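Local atomic coordinates of ARO (armadillo repeats only protein) (Plasmodium falciparum Santa Lucia, PDB entry 5EWP), a protein that is an armadillo-repeat protein probably involved in moving rhoptries to the apical pole of the malaria parasite and attaching them there. Residues N26-F31 / D80-A85; V176-L181 / L191-E196. One frame throughout, in Å; residues are numbered along the deposited sequence.

Contact 1 of 2, residues N26-F31 / D80-A85; sequences NDVQEF and DAIREA
The side-chain amide of Gln29 lies against Ala85: NE2 donates to Ala85 O at 3.1 Å, and the Ala85 methyl stands above the amide plane, displaced past the OE1-NE2 edge, with OE1 3.3 Å from CB. On the far flank of the second segment, the guanidinium of Arg83 takes Asp80 OD1 in plane at its edge, while Asp80 O lies 4.2 Å above one face. In this armadillo fold the contact brings the start of helix 28-34 against the end of helix 77-84. Asp27 caps the first of these, its OD1 accepting from Glu30 N.

Gln29 runs outward with CG anti to the backbone N (chi1 -175°) and then bends at chi2, which turns the amide toward Ala85. The bond it makes is moderately bent, 148° at the hydrogen, and NE2 also has a weak bond to Asn33. Beside this polar link, Val28 faces the other segment and its side chain crosses that of Ile82 at about a right angle. Leu69 and Tyr78 touch Val28 too. Its CG1 does most of the work, 3.8 Å from Ile82 CG1 and 4.0 Å from Ala85 CB.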
ATOM      1  N   ASN A  26      -2.770 -21.712  11.822  1.00 28.58           N
ATOM      2  CA  ASN A  26      -3.265 -20.590  11.009  1.00 27.81           C
ATOM      3  C   ASN A  26      -4.427 -19.860  11.662  1.00 31.86           C
ATOM      4  O   ASN A  26      -5.428 -19.540  11.010  1.00 35.54           O
ATOM      5  CB  ASN A  26      -3.694 -21.066   9.619  1.00 33.85           C
ATOM      6  CG  ASN A  26      -2.539 -21.579   8.794  1.00 37.90           C
ATOM      7  OD1 ASN A  26      -1.495 -20.938   8.702  1.00 42.93           O
ATOM      8  ND2 ASN A  26      -2.716 -22.748   8.188  1.00 46.14           N
ATOM      9  N   ASP A  27      -4.287 -19.592  12.954  1.00 25.74           N
ATOM     10  CA  ASP A  27      -5.340 -18.954  13.725  1.00 22.08           C
ATOM     11  C   ASP A  27      -5.373 -17.452  13.441  1.00 27.34           C
ATOM     12  O   ASP A  27      -4.654 -16.661  14.078  1.00 19.84           O
ATOM     13  CB  ASP A  27      -5.129 -19.216  15.216  1.00 25.19           C
ATOM     14  CG  ASP A  27      -6.350 -18.885  16.051  1.00 30.84           C
ATOM     15  OD1 ASP A  27      -7.192 -18.074  15.616  1.00 25.03           O
ATOM     16  OD2 ASP A  27      -6.449 -19.411  17.178  1.00 30.84           O
ATOM     17  N   VAL A  28      -6.203 -17.072  12.475  1.00 24.84           N
ATOM     18  CA  VAL A  28      -6.309 -15.685  12.042  1.00 24.20           C
ATOM     19  C   VAL A  28      -6.716 -14.753  13.180  1.00 22.79           C
ATOM     20  O   VAL A  28      -6.069 -13.729  13.397  1.00 20.95           O
ATOM     21  CB  VAL A  28      -7.311 -15.546  10.865  1.00 20.04           C
ATOM     22  CG1 VAL A  28      -7.622 -14.084  10.599  1.00 18.63           C
ATOM     23  CG2 VAL A  28      -6.739 -16.199   9.628  1.00 23.94           C
ATOM     24  N   GLN A  29      -7.776 -15.092  13.912  1.00 19.78           N
ATOM     25  CA  GLN A  29      -8.258 -14.211  14.974  1.00 19.26           C
ATOM     26  C   GLN A  29      -7.211 -14.004  16.060  1.00 19.22           C
ATOM     27  O   GLN A  29      -7.066 -12.899  16.602  1.00 19.78           O
ATOM     28  CB  GLN A  29      -9.539 -14.751  15.611  1.00 23.09           C
ATOM     29  CG  GLN A  29     -10.149 -13.799  16.638  1.00 23.39           C
ATOM     30  CD  GLN A  29     -10.614 -12.492  16.018  1.00 29.15           C
ATOM     31  OE1 GLN A  29     -11.646 -12.444  15.342  1.00 26.86           O
ATOM     32  NE2 GLN A  29      -9.859 -11.429  16.237  1.00 23.54           N
ATOM     33  N   GLU A  30      -6.485 -15.063  16.388  1.00 16.71           N
ATOM     34  CA  GLU A  30      -5.468 -14.933  17.437  1.00 19.94           C
ATOM     35  C   GLU A  30      -4.304 -14.047  16.969  1.00 18.12           C
ATOM     36  O   GLU A  30      -3.804 -13.212  17.729  1.00 17.95           O
ATOM     37  CB  GLU A  30      -4.960 -16.311  17.859  1.00 25.60           C
ATOM     38  CG  GLU A  30      -4.051 -16.315  19.057  1.00 38.48           C
ATOM     39  CD  GLU A  30      -4.715 -15.853  20.341  1.00 46.84           C
ATOM     40  OE1 GLU A  30      -5.959 -15.767  20.404  1.00 41.96           O
ATOM     41  OE2 GLU A  30      -3.974 -15.603  21.311  1.00 54.63           O
ATOM     42  N   PHE A  31      -3.893 -14.212  15.716  1.00 17.30           N
ATOM     43  CA  PHE A  31      -2.884 -13.316  15.141  1.00 19.86           C
ATOM     44  C   PHE A  31      -3.347 -11.854  15.210  1.00 19.41           C
ATOM     45  O   PHE A  31      -2.580 -10.982  15.569  1.00 16.22           O
ATOM     46  CB  PHE A  31      -2.569 -13.694  13.689  1.00 17.46           C
ATOM     47  CG  PHE A  31      -1.575 -14.830  13.541  1.00 21.56           C
ATOM     48  CD1 PHE A  31      -0.425 -14.874  14.316  1.00 21.99           C
ATOM     49  CD2 PHE A  31      -1.793 -15.845  12.617  1.00 19.92           C
ATOM     50  CE1 PHE A  31       0.489 -15.910  14.170  1.00 23.73           C
ATOM     51  CE2 PHE A  31      -0.889 -16.888  12.470  1.00 29.40           C
ATOM     52  CZ  PHE A  31       0.261 -16.917  13.247  1.00 21.82           C
ATOM     53  N   ASP A  80     -10.872 -12.482   3.478  1.00 18.85           N
ATOM     54  CA  ASP A  80     -12.140 -12.253   4.150  1.00 15.06           C
ATOM     55  C   ASP A  80     -12.054 -12.566   5.638  1.00 14.25           C
ATOM     56  O   ASP A  80     -12.604 -11.831   6.450  1.00 18.09           O
ATOM     57  CB  ASP A  80     -13.265 -13.095   3.525  1.00 23.00           C
ATOM     58  CG  ASP A  80     -13.639 -12.635   2.125  1.00 29.08           C
ATOM     59  OD1 ASP A  80     -13.765 -11.409   1.895  1.00 24.86           O
ATOM     60  OD2 ASP A  80     -13.819 -13.508   1.253  1.00 28.39           O
ATOM     61  N   ALA A  81     -11.386 -13.664   5.990  1.00 15.59           N
ATOM     62  CA  ALA A  81     -11.252 -14.052   7.395  1.00 18.55           C
ATOM     63  C   ALA A  81     -10.564 -12.946   8.197  1.00 25.65           C
ATOM     64  O   ALA A  81     -10.920 -12.665   9.349  1.00 17.57           O
ATOM     65  CB  ALA A  81     -10.485 -15.363   7.519  1.00 20.71           C
ATOM     66  N   ILE A  82      -9.563 -12.324   7.582  1.00 18.74           N
ATOM     67  CA  ILE A  82      -8.825 -11.269   8.255  1.00 14.08           C
ATOM     68  C   ILE A  82      -9.712 -10.046   8.476  1.00 14.67           C
ATOM     69  O   ILE A  82      -9.731  -9.474   9.549  1.00 15.74           O
ATOM     70  CB  ILE A  82      -7.567 -10.909   7.462  1.00 18.22           C
ATOM     71  CG1 ILE A  82      -6.590 -12.090   7.539  1.00 17.95           C
ATOM     72  CG2 ILE A  82      -6.906  -9.619   8.020  1.00 14.13           C
ATOM     73  CD1 ILE A  82      -5.401 -12.021   6.585  1.00 15.29           C
ATOM     74  N   ARG A  83     -10.510  -9.675   7.483  1.00 14.26           N
ATOM     75  CA  ARG A  83     -11.432  -8.560   7.687  1.00 14.16           C
ATOM     76  C   ARG A  83     -12.406  -8.865   8.827  1.00 13.31           C
ATOM     77  O   ARG A  83     -12.636  -8.035   9.696  1.00 15.76           O
ATOM     78  CB  ARG A  83     -12.226  -8.261   6.406  1.00 14.44           C
ATOM     79  CG  ARG A  83     -13.228  -7.110   6.579  1.00 13.63           C
ATOM     80  CD  ARG A  83     -14.085  -6.928   5.330  1.00 18.69           C
ATOM     81  NE  ARG A  83     -14.991  -8.057   5.132  1.00 17.57           N
ATOM     82  CZ  ARG A  83     -14.855  -8.998   4.201  1.00 15.29           C
ATOM     83  NH1 ARG A  83     -13.832  -8.979   3.356  1.00 15.08           N
ATOM     84  NH2 ARG A  83     -15.754  -9.983   4.127  1.00 16.06           N
ATOM     85  N   GLU A  84     -12.960 -10.070   8.812  1.00 17.92           N
ATOM     86  CA  GLU A  84     -13.997 -10.453   9.771  1.00 21.43           C
ATOM     87  C   GLU A  84     -13.451 -10.575  11.187  1.00 22.05           C
ATOM     88  O   GLU A  84     -14.196 -10.523  12.157  1.00 21.39           O
ATOM     89  CB  GLU A  84     -14.645 -11.756   9.323  1.00 22.92           C
ATOM     90  CG  GLU A  84     -15.567 -11.551   8.118  1.00 27.04           C
ATOM     91  CD  GLU A  84     -15.915 -12.850   7.418  1.00 49.62           C
ATOM     92  OE1 GLU A  84     -15.373 -13.906   7.815  1.00 55.44           O
ATOM     93  OE2 GLU A  84     -16.742 -12.818   6.478  1.00 51.99           O
ATOM     94  N   ALA A  85     -12.133 -10.686  11.288  1.00 16.72           N
ATOM     95  CA  ALA A  85     -11.454 -10.790  12.572  1.00 19.85           C
ATOM     96  C   ALA A  85     -11.064  -9.404  13.092  1.00 25.82           C
ATOM     97  O   ALA A  85     -10.324  -9.280  14.071  1.00 19.54           O
ATOM     98  CB  ALA A  85     -10.213 -11.691  12.431  1.00 17.26           C
TER

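Contact 2 of 2, residues V176-L181 / L191-E196; sequences VNLLEL and LYTQLE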
ATOM      1  N   VAL A 176       1.665  12.264  -8.046  1.00 24.21           N
ATOM      2  CA  VAL A 176       2.362  12.968  -9.103  1.00 27.92           C
ATOM      3  C   VAL A 176       3.853  12.982  -8.784  1.00 24.47           C
ATOM      4  O   VAL A 176       4.685  12.826  -9.673  1.00 24.31           O
ATOM      5  CB  VAL A 176       1.801  14.394  -9.299  1.00 31.87           C
ATOM      6  CG1 VAL A 176       2.716  15.223 -10.187  1.00 33.80           C
ATOM      7  CG2 VAL A 176       0.406  14.322  -9.906  1.00 32.12           C
ATOM      8  N   ASN A 177       4.195  13.132  -7.508  1.00 26.61           N
ATOM      9  CA  ASN A 177       5.594  13.066  -7.102  1.00 31.05           C
ATOM     10  C   ASN A 177       6.247  11.716  -7.375  1.00 32.59           C
ATOM     11  O   ASN A 177       7.460  11.636  -7.582  1.00 24.58           O
ATOM     12  CB  ASN A 177       5.741  13.393  -5.618  1.00 26.84           C
ATOM     13  CG  ASN A 177       5.522  14.858  -5.327  1.00 37.51           C
ATOM     14  OD1 ASN A 177       5.337  15.663  -6.243  1.00 46.74           O
ATOM     15  ND2 ASN A 177       5.540  15.217  -4.049  1.00 28.73           N
ATOM     16  N   LEU A 178       5.453  10.653  -7.400  1.00 25.40           N
ATOM     17  CA  LEU A 178       6.008   9.343  -7.716  1.00 22.76           C
ATOM     18  C   LEU A 178       6.445   9.258  -9.174  1.00 24.68           C
ATOM     19  O   LEU A 178       7.161   8.336  -9.549  1.00 24.19           O
ATOM     20  CB  LEU A 178       5.002   8.223  -7.403  1.00 27.05           C
ATOM     21  CG  LEU A 178       4.691   8.032  -5.910  1.00 24.68           C
ATOM     22  CD1 LEU A 178       3.701   6.896  -5.656  1.00 27.96           C
ATOM     23  CD2 LEU A 178       5.951   7.811  -5.133  1.00 23.23           C
ATOM     24  N   LEU A 179       6.029  10.222  -9.995  1.00 18.88           N
ATOM     25  CA  LEU A 179       6.462  10.251 -11.391  1.00 23.40           C
ATOM     26  C   LEU A 179       7.916  10.720 -11.552  1.00 27.29           C
ATOM     27  O   LEU A 179       8.551  10.467 -12.580  1.00 26.92           O
ATOM     28  CB  LEU A 179       5.558  11.169 -12.215  1.00 24.35           C
ATOM     29  CG  LEU A 179       4.074  10.814 -12.294  1.00 24.23           C
ATOM     30  CD1 LEU A 179       3.298  11.974 -12.934  1.00 26.40           C
ATOM     31  CD2 LEU A 179       3.875   9.532 -13.083  1.00 26.68           C
ATOM     32  N   GLU A 180       8.440  11.401 -10.543  1.00 28.78           N
ATOM     33  CA  GLU A 180       9.789  11.963 -10.634  1.00 31.20           C
ATOM     34  C   GLU A 180      10.879  10.899 -10.771  1.00 35.50           C
ATOM     35  O   GLU A 180      10.785   9.819 -10.195  1.00 30.70           O
ATOM     36  CB  GLU A 180      10.082  12.852  -9.422  1.00 25.16           C
ATOM     37  CG  GLU A 180       9.288  14.149  -9.432  1.00 29.84           C
ATOM     38  CD  GLU A 180       9.596  15.053  -8.249  1.00 42.79           C
ATOM     39  OE1 GLU A 180      10.432  14.679  -7.399  1.00 45.22           O
ATOM     40  OE2 GLU A 180       8.980  16.135  -8.163  1.00 42.46           O
ATOM     41  N   LEU A 181      11.901  11.205 -11.562  1.00 35.31           N
ATOM     42  CA  LEU A 181      13.073  10.340 -11.660  1.00 35.42           C
ATOM     43  C   LEU A 181      13.904  10.429 -10.385  1.00 40.25           C
ATOM     44  O   LEU A 181      13.876  11.455  -9.704  1.00 37.56           O
ATOM     45  CB  LEU A 181      13.935  10.736 -12.869  1.00 35.99           C
ATOM     46  CG  LEU A 181      13.381  10.444 -14.264  1.00 41.04           C
ATOM     47  CD1 LEU A 181      14.328  10.971 -15.339  1.00 48.05           C
ATOM     48  CD2 LEU A 181      13.123   8.965 -14.456  1.00 38.62           C
ATOM     49  N   LEU A 191      11.952   1.705 -13.931  1.00 44.35           N
ATOM     50  CA  LEU A 191      11.166   2.763 -13.320  1.00 40.26           C
ATOM     51  C   LEU A 191       9.746   2.239 -13.116  1.00 31.29           C
ATOM     52  O   LEU A 191       8.784   2.790 -13.637  1.00 37.10           O
ATOM     53  CB  LEU A 191      11.189   4.021 -14.187  1.00 40.57           C
ATOM     54  CG  LEU A 191      12.579   4.663 -14.288  1.00 39.29           C
ATOM     55  CD1 LEU A 191      12.680   5.580 -15.487  1.00 43.41           C
ATOM     56  CD2 LEU A 191      12.843   5.435 -13.021  1.00 39.10           C
ATOM     57  N   TYR A 192       9.659   1.144 -12.366  1.00 32.91           N
ATOM     58  CA  TYR A 192       8.404   0.470 -12.046  1.00 30.66           C
ATOM     59  C   TYR A 192       7.393   1.399 -11.397  1.00 31.05           C
ATOM     60  O   TYR A 192       6.262   1.530 -11.866  1.00 28.14           O
ATOM     61  CB  TYR A 192       8.674  -0.709 -11.117  1.00 38.96           C
ATOM     62  CG  TYR A 192       9.472  -1.824 -11.749  1.00 50.41           C
ATOM     63  CD1 TYR A 192       9.213  -2.244 -13.050  1.00 58.12           C
ATOM     64  CD2 TYR A 192      10.493  -2.453 -11.047  1.00 48.42           C
ATOM     65  CE1 TYR A 192       9.944  -3.268 -13.628  1.00 61.71           C
ATOM     66  CE2 TYR A 192      11.227  -3.473 -11.613  1.00 51.51           C
ATOM     67  CZ  TYR A 192      10.952  -3.879 -12.904  1.00 61.43           C
ATOM     68  OH  TYR A 192      11.687  -4.898 -13.470  1.00 66.25           O
ATOM     69  N   THR A 193       7.812   2.031 -10.306  1.00 31.84           N
ATOM     70  CA  THR A 193       6.932   2.871  -9.512  1.00 29.96           C
ATOM     71  C   THR A 193       6.400   4.026 -10.357  1.00 26.60           C
ATOM     72  O   THR A 193       5.226   4.371 -10.260  1.00 26.64           O
ATOM     73  CB  THR A 193       7.660   3.411  -8.263  1.00 30.87           C
ATOM     74  OG1 THR A 193       8.122   2.308  -7.474  1.00 36.76           O
ATOM     75  CG2 THR A 193       6.739   4.283  -7.421  1.00 30.38           C
ATOM     76  N   GLN A 194       7.251   4.600 -11.203  1.00 24.74           N
ATOM     77  CA  GLN A 194       6.818   5.685 -12.080  1.00 24.75           C
ATOM     78  C   GLN A 194       5.726   5.236 -13.049  1.00 24.64           C
ATOM     79  O   GLN A 194       4.720   5.926 -13.240  1.00 24.71           O
ATOM     80  CB  GLN A 194       8.007   6.256 -12.861  1.00 31.46           C
ATOM     81  CG  GLN A 194       8.943   7.117 -12.029  1.00 28.82           C
ATOM     82  CD  GLN A 194       9.911   6.302 -11.185  1.00 30.21           C
ATOM     83  OE1 GLN A 194       9.951   5.075 -11.277  1.00 30.49           O
ATOM     84  NE2 GLN A 194      10.699   6.985 -10.357  1.00 28.25           N
ATOM     85  N   LEU A 195       5.932   4.075 -13.658  1.00 22.28           N
ATOM     86  CA  LEU A 195       4.970   3.530 -14.600  1.00 23.54           C
ATOM     87  C   LEU A 195       3.657   3.206 -13.900  1.00 21.62           C
ATOM     88  O   LEU A 195       2.579   3.486 -14.431  1.00 27.13           O
ATOM     89  CB  LEU A 195       5.534   2.294 -15.293  1.00 30.56           C
ATOM     90  CG  LEU A 195       4.612   1.652 -16.331  1.00 34.18           C
ATOM     91  CD1 LEU A 195       4.040   2.681 -17.283  1.00 35.73           C
ATOM     92  CD2 LEU A 195       5.399   0.615 -17.110  1.00 37.31           C
ATOM     93  N   GLU A 196       3.746   2.628 -12.703  1.00 22.12           N
ATOM     94  CA  GLU A 196       2.529   2.303 -11.952  1.00 26.29           C
ATOM     95  C   GLU A 196       1.759   3.573 -11.595  1.00 24.82           C
ATOM     96  O   GLU A 196       0.529   3.610 -11.669  1.00 20.68           O
ATOM     97  CB  GLU A 196       2.870   1.494 -10.694  1.00 26.17           C
ATOM     98  CG  GLU A 196       3.432   0.113 -11.011  1.00 30.52           C
ATOM     99  CD  GLU A 196       3.915  -0.641  -9.783  1.00 40.64           C
ATOM    100  OE1 GLU A 196       3.778  -0.116  -8.653  1.00 33.59           O
ATOM    101  OE2 GLU A 196       4.448  -1.760  -9.953  1.00 44.07           O
TER
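The long connection between helices 171-177 and 192-205 of this armadillo-repeat protein is closed where Leu178 to Leu181 meet the first turn of the second helix, chiefly through Gln194. Asn177 to Glu180 form a type I turn, and the start of helix 192-205, with Leu191 at its N-cap, lies alongside. The backbones come close, Leu179 CA to Gln194 CA being 4.6 Å.

Gln194 is the centre of it. Its CG is anti to the carbonyl carbon (chi1 -74°), and a bend at chi2 lays the chain along the turn. CG rests against two successive carbonyls, 3.3 Å from Leu178 O and 3.4 Å from Leu179 O. Beyond it the amide reaches Glu180, where NE2 donates to the backbone O at 2.8 Å. The bond is nearly straight, 171° at the hydrogen, and the acceptor lies in the plane of the amide, although NE2 itself is tilted 26° from the plane of the carbonyl.

Apolar groups close in around this link. Leu181 and Leu191 cross at about a right angle, CD2 of the former 3.6 Å from CD1 of the latter. Leu178 CD2 comes to 4.3 Å from Thr193 CG2, while the hydroxyl of Thr193 bonds to Asp142 of helix 142-156. Leu179 points its CB away from the new helix, yet its CD2 approaches Gln194 O; the Leu179 side chain also packs on Ala197, Ile198 and Leu201 of helix 192-205 and on Leu231 of helix 224-231.

A buried side-chain amide thus meets a main-chain carbonyl of the turn in a short, direct bond, so one glutamine ties the end of the turn to the helix that follows, which probably holds the whole amide in one orientation about CG-CD.

Contacts 1 and 2 lie on opposite sides of the chain's centre, with their own centres 34 Å apart and their nearest atoms about 21 Å apart, so neither touches the other. They follow in series along the chain. The segments of contact 1 are 49 residues apart at their closest ends, those of contact 2 only 10, and contact 2 joins helices consecutive in sequence. In both, a glutamine near a helix start is bonded to a carbonyl just past another helix. The bond of contact 2 is the shorter and straighter. Both are helix-to-helix contacts within the single chain.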